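Local atomic coordinates of dinoflagellate luciferase (Lingulodinium polyedrum, PDB entry 1VPR), a protein that catalyses, through three homologous luciferase domains of which this chain is the third, the blue-light-emitting oxidation of dinoflagellate luciferin, an open tetrapyrrole, by molecular oxygen. Residues R104-N109 with E276-P281; G235-E240 with I261-E266; R271-E276 with Q290-G295. One frame throughout, in Å; residues are numbered along the deposited sequence.

Contact 1 of 3, residues R104-N109 with E276-P281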
loop_
_atom_site.group_PDB
_atom_site.type_symbol
_atom_site.label_atom_id
_atom_site.label_comp_id
_atom_site.label_asym_id
_atom_site.label_seq_id
_atom_site.Cartn_x
_atom_site.Cartn_y
_atom_site.Cartn_z
ATOM N N ARG A 104 -20.038 10.272 -7.396
ATOM C CA ARG A 104 -20.969 9.455 -6.626
ATOM C C ARG A 104 -20.917 7.988 -7.032
ATOM O O ARG A 104 -21.823 7.223 -6.712
ATOM C CB ARG A 104 -22.407 9.995 -6.789
ATOM C CG ARG A 104 -22.586 11.469 -6.379
ATOM C CD ARG A 104 -22.058 11.755 -4.976
ATOM N NE ARG A 104 -22.091 13.188 -4.685
ATOM C CZ ARG A 104 -21.327 13.795 -3.775
ATOM N NH1 ARG A 104 -20.457 13.094 -3.049
ATOM N NH2 ARG A 104 -21.420 15.114 -3.602
ATOM N N THR A 105 -19.859 7.588 -7.727
ATOM C CA THR A 105 -19.743 6.191 -8.155
ATOM C C THR A 105 -18.748 5.417 -7.303
ATOM O O THR A 105 -18.342 4.320 -7.678
ATOM C CB THR A 105 -19.269 6.069 -9.636
ATOM O OG1 THR A 105 -17.927 6.557 -9.735
ATOM C CG2 THR A 105 -20.169 6.904 -10.594
ATOM N N LEU A 106 -18.357 5.972 -6.161
ATOM C CA LEU A 106 -17.388 5.293 -5.292
ATOM C C LEU A 106 -17.910 4.022 -4.644
ATOM O O LEU A 106 -19.112 3.874 -4.410
ATOM C CB LEU A 106 -16.900 6.233 -4.204
ATOM C CG LEU A 106 -16.010 7.332 -4.736
ATOM C CD1 LEU A 106 -15.852 8.368 -3.644
ATOM C CD2 LEU A 106 -14.663 6.750 -5.144
ATOM N N CYS A 107 -16.976 3.115 -4.361
ATOM C CA CYS A 107 -17.253 1.822 -3.751
ATOM C C CYS A 107 -17.955 1.969 -2.420
ATOM O O CYS A 107 -17.999 3.057 -1.839
ATOM C CB CYS A 107 -15.936 1.054 -3.537
ATOM S SG CYS A 107 -14.736 2.001 -2.518
ATOM N N PHE A 108 -18.498 0.855 -1.945
ATOM C CA PHE A 108 -19.213 0.786 -0.662
ATOM C C PHE A 108 -20.352 1.809 -0.601
ATOM O O PHE A 108 -20.665 2.329 0.467
ATOM C CB PHE A 108 -18.250 1.020 0.511
ATOM C CG PHE A 108 -17.286 -0.123 0.758
ATOM C CD1 PHE A 108 -15.993 -0.078 0.255
ATOM C CD2 PHE A 108 -17.686 -1.250 1.491
ATOM C CE1 PHE A 108 -15.100 -1.137 0.470
ATOM C CE2 PHE A 108 -16.800 -2.317 1.712
ATOM C CZ PHE A 108 -15.499 -2.255 1.196
ATOM N N ASN A 109 -20.967 2.072 -1.752
ATOM C CA ASN A 109 -22.049 3.054 -1.849
ATOM C C ASN A 109 -21.540 4.402 -1.363
ATOM O O ASN A 109 -22.163 5.052 -0.526
ATOM C CB ASN A 109 -23.253 2.605 -1.020
ATOM C CG ASN A 109 -23.973 1.447 -1.667
ATOM O OD1 ASN A 109 -24.284 1.496 -2.865
ATOM N ND2 ASN A 109 -24.242 0.395 -0.896
ATOM N N GLU A 276 -10.623 1.899 -2.976
ATOM C CA GLU A 276 -10.786 1.461 -4.357
ATOM C C GLU A 276 -9.659 2.047 -5.190
ATOM O O GLU A 276 -9.069 3.089 -4.822
ATOM C CB GLU A 276 -12.131 1.907 -4.976
ATOM C CG GLU A 276 -12.341 3.414 -5.149
ATOM C CD GLU A 276 -13.328 3.699 -6.263
ATOM O OE1 GLU A 276 -14.512 3.314 -6.101
ATOM O OE2 GLU A 276 -12.926 4.275 -7.314
ATOM N N ARG A 277 -9.330 1.357 -6.286
ATOM C CA ARG A 277 -8.360 1.862 -7.259
ATOM C C ARG A 277 -9.049 1.631 -8.580
ATOM O O ARG A 277 -9.518 0.523 -8.830
ATOM C CB ARG A 277 -7.041 1.094 -7.265
ATOM C CG ARG A 277 -6.068 1.496 -6.136
ATOM C CD ARG A 277 -4.911 0.498 -6.016
ATOM N NE ARG A 277 -3.896 1.005 -5.091
ATOM C CZ ARG A 277 -2.861 0.292 -4.656
ATOM N NH1 ARG A 277 -2.703 -0.957 -5.071
ATOM N NH2 ARG A 277 -1.995 0.825 -3.790
ATOM N N ARG A 278 -9.110 2.662 -9.420
ATOM C CA ARG A 278 -9.722 2.529 -10.735
ATOM C C ARG A 278 -8.829 3.174 -11.779
ATOM O O ARG A 278 -8.195 4.211 -11.521
ATOM C CB ARG A 278 -11.127 3.167 -10.779
ATOM C CG ARG A 278 -11.194 4.676 -10.679
ATOM C CD ARG A 278 -12.628 5.181 -10.933
ATOM N NE ARG A 278 -13.536 4.843 -9.828
ATOM C CZ ARG A 278 -14.831 5.162 -9.796
ATOM N NH1 ARG A 278 -15.562 4.822 -8.749
ATOM N NH2 ARG A 278 -15.400 5.811 -10.815
ATOM N N ALA A 279 -8.763 2.544 -12.949
ATOM C CA ALA A 279 -7.963 3.053 -14.061
ATOM C C ALA A 279 -8.919 3.577 -15.128
ATOM O O ALA A 279 -9.915 2.931 -15.428
ATOM C CB ALA A 279 -7.102 1.936 -14.652
ATOM N N PHE A 280 -8.607 4.728 -15.712
ATOM C CA PHE A 280 -9.468 5.311 -16.749
ATOM C C PHE A 280 -8.641 6.274 -17.600
ATOM O O PHE A 280 -7.619 6.796 -17.155
ATOM C CB PHE A 280 -10.660 6.041 -16.099
ATOM C CG PHE A 280 -10.253 7.024 -15.049
ATOM C CD1 PHE A 280 -9.916 8.335 -15.393
ATOM C CD2 PHE A 280 -10.132 6.628 -13.717
ATOM C CE1 PHE A 280 -9.460 9.236 -14.429
ATOM C CE2 PHE A 280 -9.680 7.515 -12.748
ATOM C CZ PHE A 280 -9.341 8.828 -13.106
ATOM N N PRO A 281 -9.070 6.523 -18.841
ATOM C CA PRO A 281 -8.319 7.428 -19.709
ATOM C C PRO A 281 -8.678 8.905 -19.550
ATOM O O PRO A 281 -9.800 9.248 -19.149
ATOM C CB PRO A 281 -8.657 6.899 -21.100
ATOM C CG PRO A 281 -10.123 6.564 -20.940
ATOM C CD PRO A 281 -10.168 5.867 -19.578
#

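Contact 2 of 3, residues G235-E240 with I261-E266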
loop_
_atom_site.group_PDB
_atom_site.type_symbol
_atom_site.label_atom_id
_atom_site.label_comp_id
_atom_site.label_asym_id
_atom_site.label_seq_id
_atom_site.Cartn_x
_atom_site.Cartn_y
_atom_site.Cartn_z
ATOM N N GLY A 235 -10.008 -11.368 -3.381
ATOM C CA GLY A 235 -10.761 -12.025 -2.316
ATOM C C GLY A 235 -9.955 -12.711 -1.219
ATOM O O GLY A 235 -10.550 -13.281 -0.281
ATOM N N HIS A 236 -8.619 -12.653 -1.307
ATOM C CA HIS A 236 -7.768 -13.301 -0.310
ATOM C C HIS A 236 -6.917 -12.320 0.475
ATOM O O HIS A 236 -6.393 -11.359 -0.071
ATOM C CB HIS A 236 -6.885 -14.356 -0.994
ATOM C CG HIS A 236 -7.662 -15.513 -1.554
ATOM N ND1 HIS A 236 -7.966 -16.632 -0.807
ATOM C CD2 HIS A 236 -8.241 -15.700 -2.768
ATOM C CE1 HIS A 236 -8.692 -17.463 -1.540
ATOM N NE2 HIS A 236 -8.871 -16.921 -2.733
ATOM N N TYR A 237 -6.787 -12.575 1.773
ATOM C CA TYR A 237 -6.039 -11.707 2.676
ATOM C C TYR A 237 -4.533 -11.700 2.468
ATOM O O TYR A 237 -3.938 -12.643 1.946
ATOM C CB TYR A 237 -6.284 -12.125 4.141
ATOM C CG TYR A 237 -7.377 -11.362 4.856
ATOM C CD1 TYR A 237 -8.672 -11.862 4.933
ATOM C CD2 TYR A 237 -7.106 -10.148 5.464
ATOM C CE1 TYR A 237 -9.666 -11.166 5.607
ATOM C CE2 TYR A 237 -8.084 -9.445 6.131
ATOM C CZ TYR A 237 -9.361 -9.964 6.197
ATOM O OH TYR A 237 -10.319 -9.260 6.855
ATOM N N PHE A 238 -3.918 -10.600 2.865
ATOM C CA PHE A 238 -2.479 -10.517 2.845
ATOM C C PHE A 238 -2.116 -9.579 3.969
ATOM O O PHE A 238 -2.939 -8.807 4.466
ATOM C CB PHE A 238 -1.898 -10.112 1.464
ATOM C CG PHE A 238 -2.324 -8.761 0.960
ATOM C CD1 PHE A 238 -1.455 -7.680 1.031
ATOM C CD2 PHE A 238 -3.563 -8.591 0.351
ATOM C CE1 PHE A 238 -1.814 -6.433 0.490
ATOM C CE2 PHE A 238 -3.929 -7.370 -0.188
ATOM C CZ PHE A 238 -3.046 -6.280 -0.121
ATOM N N TYR A 239 -0.877 -9.672 4.392
ATOM C CA TYR A 239 -0.392 -8.906 5.514
ATOM C C TYR A 239 0.565 -7.802 5.052
ATOM O O TYR A 239 1.489 -8.062 4.279
ATOM C CB TYR A 239 0.324 -9.882 6.450
ATOM C CG TYR A 239 1.190 -9.235 7.512
ATOM C CD1 TYR A 239 0.682 -8.219 8.316
ATOM C CD2 TYR A 239 2.515 -9.650 7.713
ATOM C CE1 TYR A 239 1.458 -7.621 9.310
ATOM C CE2 TYR A 239 3.308 -9.055 8.699
ATOM C CZ TYR A 239 2.762 -8.039 9.497
ATOM O OH TYR A 239 3.492 -7.466 10.517
ATOM N N GLU A 240 0.319 -6.579 5.511
ATOM C CA GLU A 240 1.182 -5.461 5.176
ATOM C C GLU A 240 1.898 -4.878 6.395
ATOM O O GLU A 240 1.299 -4.131 7.166
ATOM C CB GLU A 240 0.387 -4.334 4.506
ATOM C CG GLU A 240 -0.074 -4.636 3.088
ATOM C CD GLU A 240 1.006 -4.341 2.049
ATOM O OE1 GLU A 240 2.220 -4.451 2.371
ATOM O OE2 GLU A 240 0.626 -4.020 0.901
ATOM N N ILE A 261 -11.586 -3.099 -5.516
ATOM C CA ILE A 261 -12.251 -2.627 -4.292
ATOM C C ILE A 261 -11.730 -3.479 -3.143
ATOM O O ILE A 261 -11.681 -4.710 -3.229
ATOM C CB ILE A 261 -13.789 -2.767 -4.375
ATOM C CG1 ILE A 261 -14.316 -1.922 -5.532
ATOM C CG2 ILE A 261 -14.424 -2.290 -3.052
ATOM C CD1 ILE A 261 -15.811 -2.067 -5.768
ATOM N N GLY A 262 -11.340 -2.836 -2.055
ATOM C CA GLY A 262 -10.790 -3.604 -0.945
ATOM C C GLY A 262 -10.882 -2.890 0.377
ATOM O O GLY A 262 -11.587 -1.885 0.523
ATOM N N PHE A 263 -10.173 -3.401 1.358
ATOM C CA PHE A 263 -10.195 -2.784 2.673
ATOM C C PHE A 263 -8.950 -3.255 3.384
ATOM O O PHE A 263 -8.371 -4.283 3.002
ATOM C CB PHE A 263 -11.416 -3.258 3.466
ATOM C CG PHE A 263 -11.416 -4.719 3.730
ATOM C CD1 PHE A 263 -11.858 -5.621 2.752
ATOM C CD2 PHE A 263 -10.934 -5.216 4.940
ATOM C CE1 PHE A 263 -11.820 -6.987 2.984
ATOM C CE2 PHE A 263 -10.889 -6.593 5.176
ATOM C CZ PHE A 263 -11.328 -7.468 4.214
ATOM N N PHE A 264 -8.542 -2.515 4.414
ATOM C CA PHE A 264 -7.375 -2.880 5.203
ATOM C C PHE A 264 -7.680 -2.609 6.657
ATOM O O PHE A 264 -8.075 -1.508 6.998
ATOM C CB PHE A 264 -6.134 -2.062 4.816
ATOM C CG PHE A 264 -5.593 -2.392 3.467
ATOM C CD1 PHE A 264 -6.124 -1.808 2.334
ATOM C CD2 PHE A 264 -4.616 -3.370 3.324
ATOM C CE1 PHE A 264 -5.704 -2.199 1.068
ATOM C CE2 PHE A 264 -4.187 -3.762 2.067
ATOM C CZ PHE A 264 -4.733 -3.182 0.936
ATOM N N TRP A 265 -7.490 -3.621 7.495
ATOM C CA TRP A 265 -7.697 -3.493 8.927
ATOM C C TRP A 265 -6.389 -3.039 9.535
ATOM O O TRP A 265 -5.393 -3.752 9.444
ATOM C CB TRP A 265 -8.067 -4.833 9.554
ATOM C CG TRP A 265 -9.510 -5.196 9.425
ATOM C CD1 TRP A 265 -10.057 -6.088 8.555
ATOM C CD2 TRP A 265 -10.598 -4.674 10.207
ATOM N NE1 TRP A 265 -11.425 -6.159 8.736
ATOM C CE2 TRP A 265 -11.781 -5.304 9.748
ATOM C CE3 TRP A 265 -10.688 -3.742 11.248
ATOM C CZ2 TRP A 265 -13.040 -5.031 10.301
ATOM C CZ3 TRP A 265 -11.955 -3.468 11.799
ATOM C CH2 TRP A 265 -13.100 -4.113 11.322
ATOM N N GLU A 266 -6.392 -1.860 10.147
ATOM C CA GLU A 266 -5.199 -1.317 10.805
ATOM C C GLU A 266 -5.342 -1.843 12.233
ATOM O O GLU A 266 -6.119 -1.307 13.041
ATOM C CB GLU A 266 -5.247 0.212 10.764
ATOM C CG GLU A 266 -4.062 0.926 11.402
ATOM C CD GLU A 266 -4.216 2.437 11.316
ATOM O OE1 GLU A 266 -5.120 2.965 12.007
ATOM O OE2 GLU A 266 -3.454 3.084 10.544
#

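Contact 3 of 3, residues R271-E276 with Q290-G295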
loop_
_atom_site.group_PDB
_atom_site.type_symbol
_atom_site.label_atom_id
_atom_site.label_comp_id
_atom_site.label_asym_id
_atom_site.label_seq_id
_atom_site.Cartn_x
_atom_site.Cartn_y
_atom_site.Cartn_z
ATOM N N ARG A 271 -9.345 0.142 13.246
ATOM C CA ARG A 271 -10.095 0.779 12.152
ATOM C C ARG A 271 -10.015 0.007 10.830
ATOM O O ARG A 271 -8.973 -0.559 10.499
ATOM C CB ARG A 271 -9.582 2.206 11.933
ATOM C CG ARG A 271 -9.892 3.166 13.066
ATOM C CD ARG A 271 -9.407 4.567 12.706
ATOM N NE ARG A 271 -7.956 4.608 12.550
ATOM C CZ ARG A 271 -7.298 5.657 12.055
ATOM N NH1 ARG A 271 -5.971 5.634 11.938
ATOM N NH2 ARG A 271 -7.976 6.731 11.668
ATOM N N CYS A 272 -11.121 -0.021 10.088
ATOM C CA CYS A 272 -11.176 -0.706 8.792
ATOM C C CYS A 272 -11.170 0.368 7.703
ATOM O O CYS A 272 -12.171 1.068 7.527
ATOM C CB CYS A 272 -12.473 -1.535 8.677
ATOM S SG CYS A 272 -12.648 -2.519 7.134
ATOM N N PHE A 273 -10.043 0.531 7.005
ATOM C CA PHE A 273 -9.956 1.514 5.922
ATOM C C PHE A 273 -10.550 0.855 4.696
ATOM O O PHE A 273 -10.219 -0.285 4.365
ATOM C CB PHE A 273 -8.491 1.898 5.615
ATOM C CG PHE A 273 -7.848 2.779 6.657
ATOM C CD1 PHE A 273 -7.428 2.253 7.868
ATOM C CD2 PHE A 273 -7.660 4.142 6.414
ATOM C CE1 PHE A 273 -6.829 3.051 8.829
ATOM C CE2 PHE A 273 -7.061 4.961 7.364
ATOM C CZ PHE A 273 -6.641 4.417 8.583
ATOM N N ARG A 274 -11.418 1.560 3.992
ATOM C CA ARG A 274 -12.015 0.966 2.818
ATOM C C ARG A 274 -11.432 1.690 1.634
ATOM O O ARG A 274 -11.160 2.880 1.706
ATOM C CB ARG A 274 -13.531 1.047 2.925
ATOM C CG ARG A 274 -14.065 0.060 3.975
ATOM C CD ARG A 274 -15.578 0.208 4.184
ATOM N NE ARG A 274 -15.875 1.551 4.657
ATOM C CZ ARG A 274 -17.097 2.059 4.726
ATOM N NH1 ARG A 274 -18.136 1.314 4.354
ATOM N NH2 ARG A 274 -17.268 3.316 5.125
ATOM N N ILE A 275 -11.249 0.984 0.525
ATOM C CA ILE A 275 -10.526 1.596 -0.583
ATOM C C ILE A 275 -10.846 1.065 -1.961
ATOM O O ILE A 275 -11.335 -0.060 -2.102
ATOM C CB ILE A 275 -9.003 1.398 -0.282
ATOM C CG1 ILE A 275 -8.110 1.986 -1.382
ATOM C CG2 ILE A 275 -8.700 -0.122 -0.133
ATOM C CD1 ILE A 275 -6.625 1.811 -1.031
ATOM N N GLU A 276 -10.623 1.899 -2.976
ATOM C CA GLU A 276 -10.786 1.461 -4.357
ATOM C C GLU A 276 -9.659 2.047 -5.190
ATOM O O GLU A 276 -9.069 3.089 -4.822
ATOM C CB GLU A 276 -12.131 1.907 -4.976
ATOM C CG GLU A 276 -12.341 3.414 -5.149
ATOM C CD GLU A 276 -13.328 3.699 -6.263
ATOM O OE1 GLU A 276 -14.512 3.314 -6.101
ATOM O OE2 GLU A 276 -12.926 4.275 -7.314
ATOM N N GLN A 290 -6.826 6.370 -6.663
ATOM C CA GLN A 290 -6.937 5.566 -5.450
ATOM C C GLN A 290 -7.737 6.397 -4.440
ATOM O O GLN A 290 -7.414 7.558 -4.198
ATOM C CB GLN A 290 -5.531 5.309 -4.909
ATOM C CG GLN A 290 -5.443 4.528 -3.611
ATOM C CD GLN A 290 -4.008 4.277 -3.223
ATOM O OE1 GLN A 290 -3.246 3.660 -3.977
ATOM N NE2 GLN A 290 -3.624 4.760 -2.044
ATOM N N ALA A 291 -8.774 5.814 -3.844
ATOM C CA ALA A 291 -9.586 6.538 -2.883
ATOM C C ALA A 291 -9.708 5.686 -1.627
ATOM O O ALA A 291 -10.272 4.583 -1.672
ATOM C CB ALA A 291 -10.992 6.826 -3.486
ATOM N N THR A 292 -9.186 6.202 -0.518
ATOM C CA THR A 292 -9.210 5.506 0.766
ATOM C C THR A 292 -10.062 6.269 1.775
ATOM O O THR A 292 -9.914 7.481 1.924
ATOM C CB THR A 292 -7.808 5.394 1.344
ATOM O OG1 THR A 292 -6.932 4.848 0.352
ATOM C CG2 THR A 292 -7.802 4.479 2.565
ATOM N N GLU A 293 -10.926 5.553 2.486
ATOM C CA GLU A 293 -11.819 6.203 3.448
ATOM C C GLU A 293 -11.898 5.559 4.817
ATOM O O GLU A 293 -11.889 4.336 4.956
ATOM C CB GLU A 293 -13.244 6.276 2.872
ATOM C CG GLU A 293 -14.235 7.154 3.667
ATOM C CD GLU A 293 -14.944 6.439 4.822
ATOM O OE1 GLU A 293 -15.720 7.123 5.539
ATOM O OE2 GLU A 293 -14.744 5.212 5.012
ATOM N N VAL A 294 -11.970 6.416 5.826
ATOM C CA VAL A 294 -12.143 5.996 7.205
ATOM C C VAL A 294 -12.770 7.170 7.975
ATOM O O VAL A 294 -12.403 8.349 7.792
ATOM C CB VAL A 294 -10.811 5.549 7.853
ATOM C CG1 VAL A 294 -9.928 6.743 8.169
ATOM C CG2 VAL A 294 -11.105 4.697 9.091
ATOM N N GLY A 295 -13.761 6.834 8.791
ATOM C CA GLY A 295 -14.452 7.827 9.594
ATOM C C GLY A 295 -14.967 9.052 8.868
ATOM O O GLY A 295 -14.907 10.141 9.433
HETATM O O HOH W 1 -13.872 2.757 6.247
#

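Contact 1 of 3, residues R104-N109 with E276-P281
Cys107 and Leu106 pack closely against the side chain of Glu276. The sulfur SG of Cys107 lies 3.6 Å from Glu276 CB, and Leu106 brings its CD2 branch crosswise to the carboxylate, 3.5 Å from Glu276 CD. The short Cys107 side chain lets the loop come close, the CA atoms of Cys107 and Glu276 being 6.5 Å apart, while branched Leu106 rests also on Ala291. The first torsion of Glu276 (chi1 65°) sets CG between its backbone N and carbonyl carbon, and the extended chain then reaches the loop, where OE1 accepts the amide of Cys107 (N to OE1, 3.0 Å) on its anti side. Buried, this carboxylate is answered by Arg259 at OE1 and by Arg278, whose NE donates to the syn lone pair of Glu276 OE2 at 2.6 Å in a salt bridge.

Strand 276-281 belongs to the beta barrel of the calycin-type catalytic domain, and segment 104-109, leading into the short helix 107-111, lies against the barrel's outer surface.

Toward solvent the packing gives way to polar contacts around exposed Thr105. Arg278, bent at chi3 (71°), meets Thr105 OG1 near its guanidinium plane, with NH2 at 2.8 Å and NH1 at 3.1 Å. Arg278 NH1 also reaches Thr105 O at 3.0 Å, coming from above the carbonyl plane. Asp103 OD1, just before the segment, is hydrogen-bonded to the same hydroxyl and is its strongest polar partner.

Contact 2 of 3, residues G235-E240 with I261-E266
Tyr237 turns the face of its ring to the edge of Phe263, an offset edge-to-face pair with centroids 5.7 Å apart and planes at 85°. The two residues sit on next-but-one strands of the barrel in the calycin-type catalytic domain: strand 247-253 runs between 237-240 and 261-266, whose axes come no closer than 9.0 Å. Long aromatic side chains suit this interval, since they span it. They do so on both faces of the sheet, with Val251 of the middle strand touching both Tyr237 and Phe263.

On the outer face, where helix 107-111 also lies, the Tyr237 hydroxyl reaches past its own ring to the rim of Phe263, and OH stands 3.2 Å from Phe263 CE2, near that ring's plane. Trp265 adds its indole edge, with CD1 3.6 Å from Tyr237 OH; its NE1 is bound instead by Pro144 O, so the indole is held by a loop outside the sheet.

The inner face carries Phe238 and Phe264. Their planes are almost perpendicular, at 86°, yet the approach is oblique, and the closest atoms are Phe238 CZ and Phe264 CE2, 3.5 Å apart. Phe238 gets there with CG between its backbone N and carbonyl carbon (chi1 61°), a torsion that directs the ring toward Phe264. Trp232, on the far-edge strand 229-233, stacks on the same ring, consistent with closure of the barrel. Glu240 contributes its aliphatic part, while its carboxylate pairs with Arg230; what touches the aromatic group is the methylene CG, 4.3 Å from Phe264 CE2.

Contact 3 of 3, residues R271-E276 with Q290-G295
Arg274 and Glu293 face each other as an antiparallel hydrogen-bonded pair, each residue's N-H and C=O bonded to the other's: Arg274 N gives to Glu293 O at 3.0 Å, and Glu293 N to Arg274 O at 2.8 Å, both bonds close to straight. Glu276 and Ala291 repeat the pattern two residues on. Between them Ile275 and Thr292 form a non-hydrogen-bonded pair on the opposite face. There their side chains run alongside each other, Ile275 CD1 lying 3.4 Å from Thr292 OG1, whose polar partner is His200 O.

The side chains of Arg274 and Glu293 also form a salt bridge. Arg274 NH2 comes to Glu293 OE2 at 3.2 Å from above the carboxylate plane, the two flat groups turned 64° apart. Arg274 NH1 gives its strongest bond to Asp113 O, NH2 is shared with Phe111 O, and Glu293 OE1 takes the amide of Gly296. A water receives the N-H of Arg274 NE (2.8 Å) and bonds toward Cys272 O and Glu293 O; it cannot donate to all its neighbours at once.

Val294 packs against both Phe273 and Arg271. The backbone sets its CB over one face of Phe273, 4.1 Å from the ring centroid, a CH-pi contact, and chi1 (74°) puts Val294 CG1 3.5 Å from Phe273 CE2. Arg271 pairs with Glu266 through NH1 and Ser269 through NE.

Both segments belong to the hairpin of strands 271-282 and 285-294, flanked by strands 259-266 and 297-307, with the segment from helix 107-111 to Asp113 lying across the Arg274 face.

All three contacts belong to one wall of the barrel. Contact 3 supplies two neighbouring strands, contact 2 reaches from the next strand to the sheet's edge, and contact 1 lays a loop and helix over the outside. Centres of contacts 1 and 3 are about 12 Å apart, contacts 2 and 3 about 11 Å, and contacts 1 and 2 about 17 Å. Strands 261-266 and 271-276 join through backbone bonds such as Phe264 N to Phe273 O, 2.8 Å, while Phe108 forms a cation-pi pair with Arg274. Phe238, Phe264 and Ile275 appear to face the barrel interior, where calycins commonly hold their ligands and so a probable site for luciferin.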